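Local coordinates for protein cadherin-related family member 2 (Homo sapiens, PDB 5CZR) that mediates calcium-dependent heterophilic adhesion with CDHR5 between neighbouring microvilli, and so controls their packing at the apical membrane of epithelial cells, at residues Val3-Leu8 against Val80-Ile85. Residues are numbered along the deposited sequence; the frame is centred on the assembly and turned at random.
With CA (calcium ion), chain E.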
loop_
_atom_site.group_PDB
_atom_site.type_symbol
_atom_site.label_atom_id
_atom_site.label_comp_id
_atom_site.label_asym_id
_atom_site.label_seq_id
_atom_site.Cartn_x
_atom_site.Cartn_y
_atom_site.Cartn_z
ATOM N N VAL A 3 -15.980 -11.540 43.635
ATOM C CA VAL A 3 -16.094 -12.015 42.258
ATOM C C VAL A 3 -15.036 -11.337 41.345
ATOM O O VAL A 3 -14.841 -10.108 41.392
ATOM C CB VAL A 3 -17.516 -11.757 41.710
ATOM C CG1 VAL A 3 -17.665 -12.339 40.310
ATOM C CG2 VAL A 3 -18.543 -12.372 42.656
ATOM N N ALA A 4 -14.353 -12.152 40.551
ATOM C CA ALA A 4 -13.344 -11.654 39.631
ATOM C C ALA A 4 -14.004 -10.806 38.551
ATOM O O ALA A 4 -15.109 -11.128 38.105
ATOM C CB ALA A 4 -12.584 -12.800 38.992
ATOM N N PRO A 5 -13.349 -9.708 38.141
ATOM C CA PRO A 5 -13.840 -8.971 36.975
ATOM C C PRO A 5 -13.679 -9.794 35.702
ATOM O O PRO A 5 -12.883 -10.744 35.658
ATOM C CB PRO A 5 -12.944 -7.739 36.931
ATOM C CG PRO A 5 -11.680 -8.191 37.601
ATOM C CD PRO A 5 -12.114 -9.124 38.682
ATOM N N LYS A 6 -14.414 -9.392 34.681
ATOM C CA LYS A 6 -14.535 -10.135 33.436
ATOM C C LYS A 6 -14.605 -9.132 32.294
ATOM O O LYS A 6 -15.380 -8.182 32.333
ATOM C CB LYS A 6 -15.801 -10.993 33.469
ATOM C CG LYS A 6 -15.960 -11.967 32.301
ATOM C CD LYS A 6 -16.512 -13.337 32.747
ATOM C CE LYS A 6 -17.917 -13.267 33.345
ATOM N NZ LYS A 6 -18.965 -13.168 32.277
ATOM N N PHE A 7 -13.697 -9.276 31.343
ATOM C CA PHE A 7 -13.714 -8.479 30.118
ATOM C C PHE A 7 -14.998 -8.748 29.344
ATOM O O PHE A 7 -15.491 -9.877 29.299
ATOM C CB PHE A 7 -12.518 -8.855 29.234
ATOM C CG PHE A 7 -11.218 -8.186 29.646
ATOM C CD1 PHE A 7 -11.069 -6.825 29.526
ATOM C CD2 PHE A 7 -10.141 -8.931 30.079
ATOM C CE1 PHE A 7 -9.876 -6.216 29.863
ATOM C CE2 PHE A 7 -8.939 -8.338 30.401
ATOM C CZ PHE A 7 -8.797 -6.983 30.285
ATOM N N LEU A 8 -15.532 -7.711 28.740
ATOM C CA LEU A 8 -16.665 -7.889 27.839
ATOM C C LEU A 8 -16.285 -8.801 26.689
ATOM O O LEU A 8 -15.130 -8.878 26.299
ATOM C CB LEU A 8 -17.169 -6.529 27.299
ATOM C CG LEU A 8 -17.626 -5.497 28.364
ATOM C CD1 LEU A 8 -18.391 -4.330 27.727
ATOM C CD2 LEU A 8 -18.457 -6.157 29.464
ATOM N N VAL A 80 -7.196 -6.849 33.480
ATOM C CA VAL A 80 -8.052 -6.063 34.330
ATOM C C VAL A 80 -7.950 -6.580 35.772
ATOM O O VAL A 80 -7.926 -7.773 36.013
ATOM C CB VAL A 80 -9.514 -6.075 33.847
ATOM C CG1 VAL A 80 -10.072 -7.501 33.779
ATOM C CG2 VAL A 80 -10.380 -5.202 34.745
ATOM N N SER A 81 -7.891 -5.650 36.710
ATOM C CA SER A 81 -7.698 -5.971 38.107
ATOM C C SER A 81 -8.751 -5.266 38.939
ATOM O O SER A 81 -8.955 -4.055 38.770
ATOM C CB SER A 81 -6.326 -5.519 38.554
ATOM O OG SER A 81 -5.334 -6.247 37.877
ATOM N N ASP A 82 -9.454 -5.994 39.813
ATOM C CA ASP A 82 -10.180 -5.305 40.903
ATOM C C ASP A 82 -9.143 -5.140 42.043
ATOM O O ASP A 82 -7.936 -5.309 41.790
ATOM C CB ASP A 82 -11.507 -6.011 41.240
ATOM C CG ASP A 82 -11.322 -7.362 41.911
ATOM O OD1 ASP A 82 -10.196 -7.731 42.333
ATOM O OD2 ASP A 82 -12.328 -8.068 42.011
ATOM N N PRO A 83 -9.565 -4.727 43.249
ATOM C CA PRO A 83 -8.567 -4.557 44.333
ATOM C C PRO A 83 -7.920 -5.861 44.805
ATOM O O PRO A 83 -6.825 -5.815 45.361
ATOM C CB PRO A 83 -9.380 -3.936 45.461
ATOM C CG PRO A 83 -10.535 -3.270 44.788
ATOM C CD PRO A 83 -10.868 -4.158 43.623
ATOM N N TYR A 84 -8.542 -7.007 44.482
ATOM C CA TYR A 84 -8.162 -8.316 45.035
ATOM C C TYR A 84 -7.524 -9.306 44.064
ATOM O O TYR A 84 -6.738 -10.145 44.476
ATOM C CB TYR A 84 -9.401 -8.969 45.651
ATOM C CG TYR A 84 -10.253 -7.982 46.396
ATOM C CD1 TYR A 84 -9.868 -7.513 47.662
ATOM C CD2 TYR A 84 -11.425 -7.489 45.834
ATOM C CE1 TYR A 84 -10.642 -6.587 48.342
ATOM C CE2 TYR A 84 -12.206 -6.572 46.517
ATOM C CZ TYR A 84 -11.793 -6.116 47.752
ATOM O OH TYR A 84 -12.562 -5.199 48.402
ATOM N N ILE A 85 -7.883 -9.238 42.782
ATOM C CA ILE A 85 -7.387 -10.207 41.819
ATOM C C ILE A 85 -7.083 -9.577 40.460
ATOM O O ILE A 85 -7.817 -8.689 39.994
ATOM C CB ILE A 85 -8.368 -11.404 41.700
ATOM C CG1 ILE A 85 -7.709 -12.553 40.906
ATOM C CG2 ILE A 85 -9.737 -10.965 41.136
ATOM C CD1 ILE A 85 -8.500 -13.869 40.911
HETATM CA CA CA E . -14.751 -7.919 42.360
#
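V3 and D82 meet through a shared calcium ion at the N-terminal tip of the first cadherin domain. The metal is bound by the backbone O of V3 at 2.4 Å and by OD2 of D82 at 2.5 Å; N2, D33, D35 and D37 complete the site. No hydrogen bond joins the two segments; beyond the ion they meet mostly through apolar groups. The P5 ring lies against the D82 side chain, the two crossing at about a right angle, with P5 CD 3.5 Å from D82 OD2. The same CD meets CG2 of I85 at 3.9 Å, a methyl that also touches A4. Further along, F7 and V80 approach from opposite directions, and V80 CG1 sits over one face of the phenyl ring in a CH-pi contact, 3.8 Å from its centroid and displaced toward the rim. With CG anti to the carbonyl carbon (chi1 -81°), F7 brings this ring across to V80. Replacing F7 by an alanine removes the phenyl ring, which would probably uncover CG1 of V80 on this side and open a gap between strands 6-7 and 73-81, which belong to the two facing sheets of the domain. In the second shell, D82 OD1 accepts from the backbone N of both Y84 and I85, each at 2.8 Å, the former giving an Asx turn. I85 N reaches OD1 nearly along its C-O axis and Y84 N from above the carboxylate plane; with the OD2-calcium bond, the two probably hold the group's rotation. One carboxylate thus orders its own loop through OD1 and shares the ion with V3 through OD2, a probably calcium-dependent tie between the N-terminal segment and the loop after strand 73-81.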